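Local coordinates for protein Sso-CP2 metallo-carboxypetidase (Sulfolobus solfataricus, PDB 4MMO) that binds zinc and, as a metallo-carboxypeptidase of the M20 family, probably hydrolyses peptide bonds, at residues T27-K32 against A43-T48; V53-I58 against K130-G135; T65-N70 against N153-D158. One frame throughout, in Å; residues are numbered along the deposited sequence.

Contact 1: T27-K32 against A43-T48; sequences TANYLK and ANLEKT
Leu45 carries the apolar part of this contact, its two methyls divided between neighbouring residues of the helix. CD2 meets the Ala28 methyl, with CB and CD2 3.6 Å apart, and also lies against the Ala28 carbonyl. CD1 sits over the flat side of the Asn29 amide, 3.5 Å from CG of Asn29, and the two side chains cross at about a right angle. The Leu45 torsion (chi1 -80°) sets CG opposite the carbonyl carbon and carries both methyls to the helix. Lys32 adds its aliphatic chain. Reaching out with CG anti to the backbone N (chi1 173°), it passes CG over the Ala43 methyl at 3.9 Å from Ala43 CB, while CD comes within 4.0 Å of Leu45 CG.

A water adds a polar link between the two segments. It accepts from Lys32 NZ at 2.9 Å and from Leu45 N at 3.2 Å. Asn44 and Glu46 bond through their backbones to strand 53-58, whereas the Leu45 N-H points away from that strand, to the water.

Helix 24-39 thus runs nearly antiparallel to edge strand 43-46, with short axes 8.5 Å apart. The small Ala28 and Ala43 are consistent with this close approach, and the lysine serves twice: its methylenes cover apolar carbon, while its ammonium holds the water that accepts from the Leu45 N-H.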
ATOM      1  N   THR A  27       3.927 -33.609   6.326  1.00 40.86           N
ATOM      2  CA  THR A  27       4.504 -33.851   5.013  1.00 49.51           C
ATOM      3  C   THR A  27       5.937 -34.353   5.131  1.00 36.43           C
ATOM      4  O   THR A  27       6.304 -35.336   4.492  1.00 37.42           O
ATOM      5  CB  THR A  27       4.464 -32.581   4.159  1.00 51.59           C
ATOM      6  OG1 THR A  27       3.103 -32.153   4.024  1.00 39.55           O
ATOM      7  CG2 THR A  27       5.061 -32.834   2.769  1.00 36.15           C
ATOM      8  N   ALA A  28       6.737 -33.689   5.961  1.00 39.55           N
ATOM      9  CA  ALA A  28       8.122 -34.094   6.174  1.00 41.16           C
ATOM     10  C   ALA A  28       8.208 -35.520   6.705  1.00 48.01           C
ATOM     11  O   ALA A  28       9.104 -36.274   6.333  1.00 49.03           O
ATOM     12  CB  ALA A  28       8.816 -33.133   7.128  1.00 35.09           C
ATOM     13  N   ASN A  29       7.273 -35.890   7.575  1.00 48.03           N
ATOM     14  CA  ASN A  29       7.260 -37.232   8.145  1.00 58.41           C
ATOM     15  C   ASN A  29       6.830 -38.277   7.129  1.00 39.92           C
ATOM     16  O   ASN A  29       7.392 -39.368   7.074  1.00 45.15           O
ATOM     17  CB  ASN A  29       6.342 -37.292   9.369  1.00 63.63           C
ATOM     18  CG  ASN A  29       7.109 -37.187  10.670  1.00 74.44           C
ATOM     19  OD1 ASN A  29       7.854 -38.096  11.037  1.00 75.20           O
ATOM     20  ND2 ASN A  29       6.932 -36.075  11.375  1.00 81.67           N
ATOM     21  N   TYR A  30       5.815 -37.943   6.339  1.00 32.07           N
ATOM     22  CA  TYR A  30       5.363 -38.813   5.269  1.00 33.66           C
ATOM     23  C   TYR A  30       6.508 -39.011   4.283  1.00 42.26           C
ATOM     24  O   TYR A  30       6.795 -40.131   3.856  1.00 38.09           O
ATOM     25  CB  TYR A  30       4.156 -38.195   4.562  1.00 40.38           C
ATOM     26  CG  TYR A  30       3.868 -38.795   3.205  1.00 48.43           C
ATOM     27  CD1 TYR A  30       3.075 -39.928   3.079  1.00 40.73           C
ATOM     28  CD2 TYR A  30       4.390 -38.226   2.048  1.00 46.16           C
ATOM     29  CE1 TYR A  30       2.809 -40.478   1.838  1.00 47.37           C
ATOM     30  CE2 TYR A  30       4.132 -38.773   0.803  1.00 46.69           C
ATOM     31  CZ  TYR A  30       3.342 -39.899   0.705  1.00 50.43           C
ATOM     32  OH  TYR A  30       3.080 -40.443  -0.531  1.00 50.62           O
ATOM     33  N   LEU A  31       7.174 -37.913   3.938  1.00 33.98           N
ATOM     34  CA  LEU A  31       8.247 -37.957   2.953  1.00 45.90           C
ATOM     35  C   LEU A  31       9.382 -38.837   3.459  1.00 39.96           C
ATOM     36  O   LEU A  31       9.887 -39.680   2.721  1.00 44.07           O
ATOM     37  CB  LEU A  31       8.749 -36.548   2.625  1.00 32.97           C
ATOM     38  CG  LEU A  31       9.737 -36.419   1.459  1.00 41.94           C
ATOM     39  CD1 LEU A  31       9.195 -37.045   0.168  1.00 34.73           C
ATOM     40  CD2 LEU A  31      10.075 -34.952   1.235  1.00 33.75           C
ATOM     41  N   LYS A  32       9.764 -38.663   4.719  1.00 47.58           N
ATOM     42  CA  LYS A  32      10.778 -39.522   5.323  1.00 44.60           C
ATOM     43  C   LYS A  32      10.384 -40.990   5.182  1.00 49.85           C
ATOM     44  O   LYS A  32      11.180 -41.815   4.733  1.00 51.74           O
ATOM     45  CB  LYS A  32      10.974 -39.181   6.801  1.00 53.33           C
ATOM     46  CG  LYS A  32      11.901 -40.147   7.542  1.00 64.49           C
ATOM     47  CD  LYS A  32      11.776 -40.024   9.050  1.00 55.63           C
ATOM     48  CE  LYS A  32      12.067 -41.356   9.736  1.00 70.49           C
ATOM     49  NZ  LYS A  32      12.920 -41.207  10.946  1.00 82.72           N
ATOM     50  N   ALA A  43      16.107 -42.988   6.213  1.00 52.14           N
ATOM     51  CA  ALA A  43      15.910 -41.555   6.006  1.00 43.88           C
ATOM     52  C   ALA A  43      15.739 -40.868   7.357  1.00 53.44           C
ATOM     53  O   ALA A  43      15.175 -41.450   8.286  1.00 49.54           O
ATOM     54  CB  ALA A  43      14.699 -41.309   5.130  1.00 41.16           C
ATOM     55  N   ASN A  44      16.211 -39.627   7.454  1.00 39.67           N
ATOM     56  CA  ASN A  44      16.221 -38.902   8.721  1.00 44.02           C
ATOM     57  C   ASN A  44      15.541 -37.541   8.643  1.00 57.64           C
ATOM     58  O   ASN A  44      15.801 -36.759   7.729  1.00 50.68           O
ATOM     59  CB  ASN A  44      17.661 -38.711   9.197  1.00 54.62           C
ATOM     60  CG  ASN A  44      18.424 -40.017   9.282  1.00 83.43           C
ATOM     61  OD1 ASN A  44      18.265 -40.777  10.236  1.00 82.69           O
ATOM     62  ND2 ASN A  44      19.262 -40.283   8.284  1.00 86.65           N
ATOM     63  N   LEU A  45      14.660 -37.272   9.603  1.00 54.44           N
ATOM     64  CA  LEU A  45      14.186 -35.916   9.845  1.00 46.83           C
ATOM     65  C   LEU A  45      15.224 -35.215  10.696  1.00 53.21           C
ATOM     66  O   LEU A  45      15.453 -35.592  11.846  1.00 75.86           O
ATOM     67  CB  LEU A  45      12.847 -35.908  10.582  1.00 51.80           C
ATOM     68  CG  LEU A  45      11.564 -36.146   9.790  1.00 62.58           C
ATOM     69  CD1 LEU A  45      10.373 -36.043  10.722  1.00 75.23           C
ATOM     70  CD2 LEU A  45      11.424 -35.157   8.652  1.00 79.31           C
ATOM     71  N   GLU A  46      15.856 -34.199  10.122  1.00 54.46           N
ATOM     72  CA  GLU A  46      16.881 -33.441  10.823  1.00 63.48           C
ATOM     73  C   GLU A  46      16.351 -32.060  11.171  1.00 65.03           C
ATOM     74  O   GLU A  46      15.730 -31.389  10.345  1.00 49.53           O
ATOM     75  CB  GLU A  46      18.151 -33.371   9.980  1.00 64.46           C
ATOM     76  CG  GLU A  46      18.866 -34.714   9.919  1.00 61.15           C
ATOM     77  CD  GLU A  46      19.980 -34.754   8.902  1.00 86.19           C
ATOM     78  OE1 GLU A  46      19.984 -33.908   7.986  1.00 94.58           O
ATOM     79  OE2 GLU A  46      20.852 -35.638   9.017  1.00 99.23           O
ATOM     80  N   LYS A  47      16.585 -31.657  12.413  1.00 81.46           N
ATOM     81  CA  LYS A  47      16.005 -30.436  12.947  1.00 87.03           C
ATOM     82  C   LYS A  47      16.776 -29.203  12.500  1.00 76.16           C
ATOM     83  O   LYS A  47      17.989 -29.251  12.289  1.00 74.34           O
ATOM     84  CB  LYS A  47      15.972 -30.497  14.476  1.00 95.47           C
ATOM     85  N   THR A  48      16.049 -28.103  12.346  1.00 62.56           N
ATOM     86  CA  THR A  48      16.645 -26.804  12.087  1.00 69.74           C
ATOM     87  C   THR A  48      15.939 -25.806  12.988  1.00 55.36           C
ATOM     88  O   THR A  48      15.007 -26.166  13.705  1.00 58.15           O
ATOM     89  CB  THR A  48      16.475 -26.375  10.615  1.00 64.28           C
ATOM     90  OG1 THR A  48      15.087 -26.156  10.331  1.00 57.19           O
ATOM     91  CG2 THR A  48      17.023 -27.441   9.675  1.00 49.20           C
TER
HETATM   92  O   HOH W   1      14.612 -39.240  12.158  1.00 53.00           O

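Contact 2: V53-I58 against K130-G135; sequences VVYAEI and KLLYEG
The Tyr55 ring meets Leu132 at its edge, where the CD1 methyl of Leu132 lies near the ring plane, 4.1 Å from Tyr55 CD1. Leu131 O approaches that ring obliquely, and Lys130 runs beside it in the same direction, its CD 3.7 Å from Tyr55 OH; Tyr147 of helix 144-149 touches this side of the sheet too. The Tyr133 ring, on the other side with Val54, Ala56 and Leu131, has Val54 CB obliquely against it and Leu31 of helix 24-39 beyond.

Between the two layers the strands pair antiparallel. Val54 and Tyr133 exchange two bonds, as do Ala56 and Leu131; of these, Leu131 N to Ala56 O is short and straight (2.8 Å, 175°), while Ala56 N reaches Leu131 O at 3.3 Å from a tilted position. Val53 CG1 packs closely on Leu132 CD1.

Lys130 stays extended, and its NZ donates to the carbonyls of Lys154 and Lys156; Glu57 OE2, 4.7 Å from NZ, is not in contact with it. With an alanine in place of Tyr55, Leu132 CD1 and one flank of the Lys130 methylenes would probably be left uncovered. Packing of its carbons on Tyr55 and loop carbonyls for its ammonium thus accommodate a buried lysine.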
ATOM      1  N   VAL A  53      14.374 -30.858   7.851  1.00 55.99           N
ATOM      2  CA  VAL A  53      14.952 -31.310   6.594  1.00 36.67           C
ATOM      3  C   VAL A  53      14.929 -32.833   6.546  1.00 40.19           C
ATOM      4  O   VAL A  53      15.279 -33.497   7.524  1.00 56.55           O
ATOM      5  CB  VAL A  53      16.411 -30.802   6.456  1.00 41.67           C
ATOM      6  CG1 VAL A  53      17.172 -31.559   5.382  1.00 51.99           C
ATOM      7  CG2 VAL A  53      16.424 -29.314   6.155  1.00 47.94           C
ATOM      8  N   VAL A  54      14.510 -33.386   5.412  1.00 39.23           N
ATOM      9  CA  VAL A  54      14.587 -34.826   5.198  1.00 39.50           C
ATOM     10  C   VAL A  54      15.884 -35.155   4.474  1.00 48.73           C
ATOM     11  O   VAL A  54      16.164 -34.608   3.408  1.00 40.98           O
ATOM     12  CB  VAL A  54      13.413 -35.353   4.360  1.00 42.70           C
ATOM     13  CG1 VAL A  54      13.467 -36.875   4.283  1.00 39.07           C
ATOM     14  CG2 VAL A  54      12.090 -34.895   4.944  1.00 46.05           C
ATOM     15  N   TYR A  55      16.666 -36.053   5.063  1.00 40.10           N
ATOM     16  CA  TYR A  55      17.940 -36.456   4.498  1.00 37.07           C
ATOM     17  C   TYR A  55      18.016 -37.970   4.361  1.00 38.44           C
ATOM     18  O   TYR A  55      17.480 -38.704   5.188  1.00 43.18           O
ATOM     19  CB  TYR A  55      19.099 -35.960   5.365  1.00 37.04           C
ATOM     20  CG  TYR A  55      20.447 -36.426   4.873  1.00 46.65           C
ATOM     21  CD1 TYR A  55      21.081 -35.783   3.818  1.00 50.11           C
ATOM     22  CD2 TYR A  55      21.083 -37.516   5.452  1.00 40.09           C
ATOM     23  CE1 TYR A  55      22.312 -36.204   3.359  1.00 39.26           C
ATOM     24  CE2 TYR A  55      22.317 -37.947   4.998  1.00 39.54           C
ATOM     25  CZ  TYR A  55      22.925 -37.288   3.949  1.00 45.40           C
ATOM     26  OH  TYR A  55      24.155 -37.707   3.485  1.00 48.64           O
ATOM     27  N   ALA A  56      18.683 -38.427   3.304  1.00 38.15           N
ATOM     28  CA  ALA A  56      18.921 -39.851   3.102  1.00 27.71           C
ATOM     29  C   ALA A  56      20.110 -40.051   2.180  1.00 50.43           C
ATOM     30  O   ALA A  56      20.376 -39.225   1.303  1.00 47.16           O
ATOM     31  CB  ALA A  56      17.685 -40.525   2.527  1.00 34.72           C
ATOM     32  N   GLU A  57      20.824 -41.149   2.391  1.00 53.48           N
ATOM     33  CA  GLU A  57      21.949 -41.507   1.548  1.00 54.78           C
ATOM     34  C   GLU A  57      21.708 -42.877   0.938  1.00 53.55           C
ATOM     35  O   GLU A  57      21.346 -43.822   1.636  1.00 42.20           O
ATOM     36  CB  GLU A  57      23.249 -41.512   2.353  1.00 49.66           C
ATOM     37  CG  GLU A  57      24.474 -41.872   1.525  1.00 65.45           C
ATOM     38  CD  GLU A  57      25.769 -41.704   2.291  1.00 74.87           C
ATOM     39  OE1 GLU A  57      25.714 -41.505   3.522  1.00 90.48           O
ATOM     40  OE2 GLU A  57      26.844 -41.770   1.661  1.00 68.94           O
ATOM     41  N   ILE A  58      21.889 -42.960  -0.376  1.00 43.66           N
ATOM     42  CA  ILE A  58      21.863 -44.226  -1.090  1.00 44.82           C
ATOM     43  C   ILE A  58      23.279 -44.497  -1.580  1.00 42.41           C
ATOM     44  O   ILE A  58      23.711 -43.940  -2.588  1.00 38.93           O
ATOM     45  CB  ILE A  58      20.894 -44.190  -2.289  1.00 40.78           C
ATOM     46  CG1 ILE A  58      19.485 -43.808  -1.830  1.00 45.10           C
ATOM     47  CG2 ILE A  58      20.856 -45.539  -2.992  1.00 39.24           C
ATOM     48  CD1 ILE A  58      19.201 -42.322  -1.879  1.00 42.38           C
ATOM     49  N   LYS A 130      22.790 -38.638  -2.465  1.00 34.85           N
ATOM     50  CA  LYS A 130      22.402 -38.019  -1.208  1.00 30.39           C
ATOM     51  C   LYS A 130      21.211 -37.118  -1.476  1.00 40.83           C
ATOM     52  O   LYS A 130      21.237 -36.307  -2.406  1.00 36.58           O
ATOM     53  CB  LYS A 130      23.562 -37.214  -0.635  1.00 36.37           C
ATOM     54  CG  LYS A 130      24.758 -38.064  -0.268  1.00 28.58           C
ATOM     55  CD  LYS A 130      25.895 -37.220   0.266  1.00 30.94           C
ATOM     56  CE  LYS A 130      27.002 -38.091   0.831  1.00 37.23           C
ATOM     57  NZ  LYS A 130      28.130 -37.275   1.349  1.00 46.54           N
ATOM     58  N   LEU A 131      20.164 -37.280  -0.670  1.00 35.60           N
ATOM     59  CA  LEU A 131      18.924 -36.531  -0.837  1.00 35.41           C
ATOM     60  C   LEU A 131      18.788 -35.475   0.248  1.00 33.44           C
ATOM     61  O   LEU A 131      19.008 -35.753   1.426  1.00 41.29           O
ATOM     62  CB  LEU A 131      17.721 -37.470  -0.761  1.00 36.38           C
ATOM     63  CG  LEU A 131      17.655 -38.631  -1.753  1.00 45.56           C
ATOM     64  CD1 LEU A 131      16.418 -39.466  -1.456  1.00 35.44           C
ATOM     65  CD2 LEU A 131      17.643 -38.136  -3.194  1.00 26.17           C
ATOM     66  N   LEU A 132      18.424 -34.263  -0.156  1.00 41.45           N
ATOM     67  CA  LEU A 132      18.218 -33.174   0.791  1.00 37.62           C
ATOM     68  C   LEU A 132      16.952 -32.409   0.444  1.00 37.60           C
ATOM     69  O   LEU A 132      16.939 -31.599  -0.484  1.00 34.62           O
ATOM     70  CB  LEU A 132      19.422 -32.227   0.801  1.00 32.26           C
ATOM     71  CG  LEU A 132      19.469 -31.231   1.963  1.00 34.55           C
ATOM     72  CD1 LEU A 132      19.635 -31.963   3.271  1.00 67.74           C
ATOM     73  CD2 LEU A 132      20.596 -30.227   1.786  1.00 44.23           C
ATOM     74  N   TYR A 133      15.890 -32.686   1.195  1.00 38.21           N
ATOM     75  CA  TYR A 133      14.599 -32.047   0.990  1.00 32.98           C
ATOM     76  C   TYR A 133      14.296 -31.059   2.117  1.00 34.54           C
ATOM     77  O   TYR A 133      14.148 -31.466   3.271  1.00 42.21           O
ATOM     78  CB  TYR A 133      13.499 -33.103   0.941  1.00 33.74           C
ATOM     79  CG  TYR A 133      13.707 -34.183  -0.097  1.00 27.95           C
ATOM     80  CD1 TYR A 133      14.324 -33.903  -1.311  1.00 40.66           C
ATOM     81  CD2 TYR A 133      13.276 -35.482   0.135  1.00 33.75           C
ATOM     82  CE1 TYR A 133      14.503 -34.887  -2.262  1.00 27.26           C
ATOM     83  CE2 TYR A 133      13.451 -36.471  -0.805  1.00 28.56           C
ATOM     84  CZ  TYR A 133      14.067 -36.169  -2.006  1.00 35.80           C
ATOM     85  OH  TYR A 133      14.246 -37.156  -2.948  1.00 32.68           O
ATOM     86  N   GLU A 134      14.204 -29.771   1.782  1.00 36.07           N
ATOM     87  CA  GLU A 134      13.881 -28.742   2.773  1.00 35.93           C
ATOM     88  C   GLU A 134      12.408 -28.343   2.702  1.00 41.32           C
ATOM     89  O   GLU A 134      11.702 -28.696   1.754  1.00 41.22           O
ATOM     90  CB  GLU A 134      14.768 -27.503   2.600  1.00 30.90           C
ATOM     91  CG  GLU A 134      14.429 -26.616   1.394  1.00 42.01           C
ATOM     92  CD  GLU A 134      14.782 -25.153   1.623  1.00 44.49           C
ATOM     93  OE1 GLU A 134      14.600 -24.660   2.758  1.00 41.78           O
ATOM     94  OE2 GLU A 134      15.242 -24.492   0.668  1.00 38.01           O
ATOM     95  N   GLY A 135      11.964 -27.583   3.702  1.00 36.29           N
ATOM     96  CA  GLY A 135      10.575 -27.171   3.801  1.00 37.92           C
ATOM     97  C   GLY A 135      10.385 -25.667   3.870  1.00 38.68           C
ATOM     98  O   GLY A 135       9.319 -25.204   4.271  1.00 42.67           O
TER

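Contact 3: T65-N70 against N153-D158; sequences TLLIYN and NKLKAD
Thr65, at the start of its strand, is gripped by Asp158 at the end of a beta-alpha-beta crossover: the chain leaves strand 128-134, passes through helix 144-149 and returns as strand 159-161, parallel to 65-71 and on its far side from 128-134. The segment 153-158 is the last loop of this connection in the mixed sheet of the catalytic domain, and it opens with a type I turn from Asn153 to Lys156.

Two hydrogen bonds tie the segments. Asp158 N donates to Thr65 O at 2.9 Å, tilted 18° from the carbonyl plane, and Asp158 OD2 accepts from Thr65 N at 2.7 Å through its anti lone pair. Main chain and carboxylate of one residue thus hold both backbone polar groups of Thr65, which helps fix the rotation of the carboxylate.

Apolar packing centres on the Ala157 methyl. It sits in the angle between Thr65 and Leu67, its CB 3.8 Å from Thr65 CG2 and equally far from Leu67 CB. Farther along, Leu67 reaches toward the turn, where its CD1 is 4.5 Å from Leu155 CD2 and its own CD2 lies against the Leu155 carbonyl.

Water completes the outer end. The Thr65 torsion (chi1 -60°) turns CG2 to the alanine and leaves OG1 beside the backbone N, where a water spans the gap to Asp158. This water lies 2.6 Å from Thr65 OG1 and donates to Asp158 OD2 at 3.1 Å.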
ATOM      1  N   THR A  65      29.516 -39.173  -6.398  1.00 38.82           N
ATOM      2  CA  THR A  65      28.426 -38.905  -5.464  1.00 27.68           C
ATOM      3  C   THR A  65      27.624 -37.697  -5.927  1.00 35.89           C
ATOM      4  O   THR A  65      28.180 -36.619  -6.154  1.00 38.37           O
ATOM      5  CB  THR A  65      28.955 -38.642  -4.045  1.00 35.92           C
ATOM      6  OG1 THR A  65      29.670 -39.792  -3.581  1.00 43.63           O
ATOM      7  CG2 THR A  65      27.808 -38.339  -3.081  1.00 44.30           C
ATOM      8  N   LEU A  66      26.314 -37.890  -6.056  1.00 32.10           N
ATOM      9  CA  LEU A  66      25.403 -36.832  -6.464  1.00 29.45           C
ATOM     10  C   LEU A  66      24.528 -36.370  -5.292  1.00 30.33           C
ATOM     11  O   LEU A  66      23.922 -37.183  -4.597  1.00 30.47           O
ATOM     12  CB  LEU A  66      24.520 -37.329  -7.612  1.00 29.06           C
ATOM     13  CG  LEU A  66      23.413 -36.387  -8.090  1.00 36.15           C
ATOM     14  CD1 LEU A  66      24.001 -35.140  -8.734  1.00 40.92           C
ATOM     15  CD2 LEU A  66      22.480 -37.105  -9.051  1.00 34.88           C
ATOM     16  N   LEU A  67      24.475 -35.059  -5.084  1.00 30.53           N
ATOM     17  CA  LEU A  67      23.580 -34.456  -4.101  1.00 30.80           C
ATOM     18  C   LEU A  67      22.336 -33.941  -4.817  1.00 37.08           C
ATOM     19  O   LEU A  67      22.438 -33.125  -5.730  1.00 32.07           O
ATOM     20  CB  LEU A  67      24.287 -33.307  -3.372  1.00 29.48           C
ATOM     21  CG  LEU A  67      23.486 -32.563  -2.295  1.00 35.20           C
ATOM     22  CD1 LEU A  67      23.015 -33.512  -1.208  1.00 37.10           C
ATOM     23  CD2 LEU A  67      24.320 -31.448  -1.687  1.00 33.34           C
ATOM     24  N   ILE A  68      21.166 -34.430  -4.413  1.00 31.28           N
ATOM     25  CA  ILE A  68      19.908 -34.018  -5.033  1.00 34.81           C
ATOM     26  C   ILE A  68      19.094 -33.147  -4.075  1.00 36.95           C
ATOM     27  O   ILE A  68      18.782 -33.565  -2.966  1.00 32.83           O
ATOM     28  CB  ILE A  68      19.070 -35.240  -5.465  1.00 26.37           C
ATOM     29  CG1 ILE A  68      19.846 -36.057  -6.503  1.00 24.94           C
ATOM     30  CG2 ILE A  68      17.712 -34.798  -6.023  1.00 29.12           C
ATOM     31  CD1 ILE A  68      19.101 -37.260  -7.051  1.00 33.83           C
ATOM     32  N   TYR A  69      18.757 -31.941  -4.525  1.00 31.50           N
ATOM     33  CA  TYR A  69      17.983 -30.992  -3.732  1.00 26.07           C
ATOM     34  C   TYR A  69      16.567 -30.840  -4.279  1.00 37.04           C
ATOM     35  O   TYR A  69      16.367 -30.663  -5.480  1.00 31.95           O
ATOM     36  CB  TYR A  69      18.679 -29.623  -3.706  1.00 22.97           C
ATOM     37  CG  TYR A  69      17.819 -28.494  -3.168  1.00 37.31           C
ATOM     38  CD1 TYR A  69      16.977 -27.778  -4.008  1.00 39.05           C
ATOM     39  CD2 TYR A  69      17.855 -28.141  -1.824  1.00 41.36           C
ATOM     40  CE1 TYR A  69      16.191 -26.750  -3.530  1.00 34.86           C
ATOM     41  CE2 TYR A  69      17.068 -27.105  -1.332  1.00 30.97           C
ATOM     42  CZ  TYR A  69      16.238 -26.417  -2.191  1.00 42.41           C
ATOM     43  OH  TYR A  69      15.448 -25.392  -1.719  1.00 40.21           O
ATOM     44  N   ASN A  70      15.591 -30.912  -3.381  1.00 32.56           N
ATOM     45  CA  ASN A  70      14.206 -30.579  -3.696  1.00 31.05           C
ATOM     46  C   ASN A  70      13.561 -29.958  -2.460  1.00 37.97           C
ATOM     47  O   ASN A  70      14.162 -29.949  -1.393  1.00 35.93           O
ATOM     48  CB  ASN A  70      13.429 -31.821  -4.137  1.00 35.68           C
ATOM     49  CG  ASN A  70      13.822 -32.297  -5.525  1.00 35.58           C
ATOM     50  OD1 ASN A  70      14.519 -33.298  -5.676  1.00 34.33           O
ATOM     51  ND2 ASN A  70      13.360 -31.586  -6.547  1.00 34.35           N
ATOM     52  N   ASN A 153      30.729 -31.904   5.886  1.00 41.07           N
ATOM     53  CA  ASN A 153      31.349 -33.197   5.605  1.00 41.71           C
ATOM     54  C   ASN A 153      30.307 -34.234   5.189  1.00 44.05           C
ATOM     55  O   ASN A 153      30.504 -34.970   4.226  1.00 46.56           O
ATOM     56  CB  ASN A 153      32.141 -33.703   6.812  1.00 40.99           C
ATOM     57  CG  ASN A 153      33.397 -32.889   7.072  1.00 59.45           C
ATOM     58  OD1 ASN A 153      33.955 -32.271   6.164  1.00 42.87           O
ATOM     59  ND2 ASN A 153      33.850 -32.890   8.318  1.00 46.45           N
ATOM     60  N   LYS A 154      29.190 -34.275   5.906  1.00 41.56           N
ATOM     61  CA  LYS A 154      28.132 -35.236   5.613  1.00 50.20           C
ATOM     62  C   LYS A 154      27.542 -35.049   4.211  1.00 46.91           C
ATOM     63  O   LYS A 154      27.115 -36.012   3.579  1.00 43.84           O
ATOM     64  CB  LYS A 154      27.018 -35.138   6.660  1.00 63.48           C
ATOM     65  CG  LYS A 154      25.799 -35.991   6.329  1.00 75.28           C
ATOM     66  CD  LYS A 154      25.021 -36.408   7.569  1.00 77.67           C
ATOM     67  CE  LYS A 154      23.913 -35.430   7.903  1.00 81.02           C
ATOM     68  NZ  LYS A 154      23.181 -35.852   9.129  1.00 96.42           N
ATOM     69  N   LEU A 155      27.528 -33.809   3.734  1.00 38.19           N
ATOM     70  CA  LEU A 155      26.874 -33.475   2.474  1.00 37.98           C
ATOM     71  C   LEU A 155      27.824 -33.455   1.282  1.00 35.82           C
ATOM     72  O   LEU A 155      27.426 -33.074   0.181  1.00 39.26           O
ATOM     73  CB  LEU A 155      26.194 -32.112   2.594  1.00 46.02           C
ATOM     74  CG  LEU A 155      25.037 -32.053   3.588  1.00 37.37           C
ATOM     75  CD1 LEU A 155      24.578 -30.614   3.766  1.00 42.68           C
ATOM     76  CD2 LEU A 155      23.888 -32.934   3.123  1.00 36.75           C
ATOM     77  N   LYS A 156      29.071 -33.861   1.499  1.00 30.42           N
ATOM     78  CA  LYS A 156      30.068 -33.849   0.434  1.00 50.15           C
ATOM     79  C   LYS A 156      29.591 -34.643  -0.775  1.00 43.16           C
ATOM     80  O   LYS A 156      29.114 -35.770  -0.645  1.00 45.56           O
ATOM     81  CB  LYS A 156      31.400 -34.417   0.922  1.00 35.83           C
ATOM     82  CG  LYS A 156      32.494 -34.382  -0.137  1.00 58.83           C
ATOM     83  CD  LYS A 156      33.784 -35.017   0.350  1.00 67.02           C
ATOM     84  CE  LYS A 156      34.890 -34.872  -0.684  1.00 70.06           C
ATOM     85  NZ  LYS A 156      36.194 -35.377  -0.178  1.00 80.70           N
ATOM     86  N   ALA A 157      29.719 -34.037  -1.950  1.00 37.63           N
ATOM     87  CA  ALA A 157      29.340 -34.681  -3.199  1.00 34.47           C
ATOM     88  C   ALA A 157      30.131 -34.045  -4.335  1.00 34.73           C
ATOM     89  O   ALA A 157      30.621 -32.927  -4.194  1.00 34.83           O
ATOM     90  CB  ALA A 157      27.853 -34.531  -3.439  1.00 25.11           C
ATOM     91  N   ASP A 158      30.252 -34.756  -5.454  1.00 30.98           N
ATOM     92  CA  ASP A 158      31.003 -34.255  -6.603  1.00 39.79           C
ATOM     93  C   ASP A 158      30.162 -33.309  -7.443  1.00 42.81           C
ATOM     94  O   ASP A 158      30.693 -32.464  -8.158  1.00 33.84           O
ATOM     95  CB  ASP A 158      31.490 -35.415  -7.469  1.00 32.35           C
ATOM     96  CG  ASP A 158      32.244 -36.450  -6.668  1.00 36.97           C
ATOM     97  OD1 ASP A 158      33.344 -36.128  -6.173  1.00 56.14           O
ATOM     98  OD2 ASP A 158      31.733 -37.579  -6.523  1.00 42.36           O
TER
HETATM   99  O   HOH W   2      32.195 -39.580  -4.256  1.00 54.18           O

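Overall arrangement
The three contacts step across one mixed sheet, from edge strand 43-46 through 53-58 and 128-134 to 65-71. Contact 2 lies between the others, its centre about 8 Å from that of contact 1 and about 9 Å from that of contact 3; the centres of the outer two are about 17 Å apart. Contacts 2 and 3 cross along the chain and meet again where Tyr69 OH lies 2.6 Å from Glu134 OE2, a probable hydrogen bond. This end faces the metal: the Glu134 side chain is about 8 Å from the zinc ion, which His71, Asp104 and Glu163 bind, and strand 65-71 ends at His71.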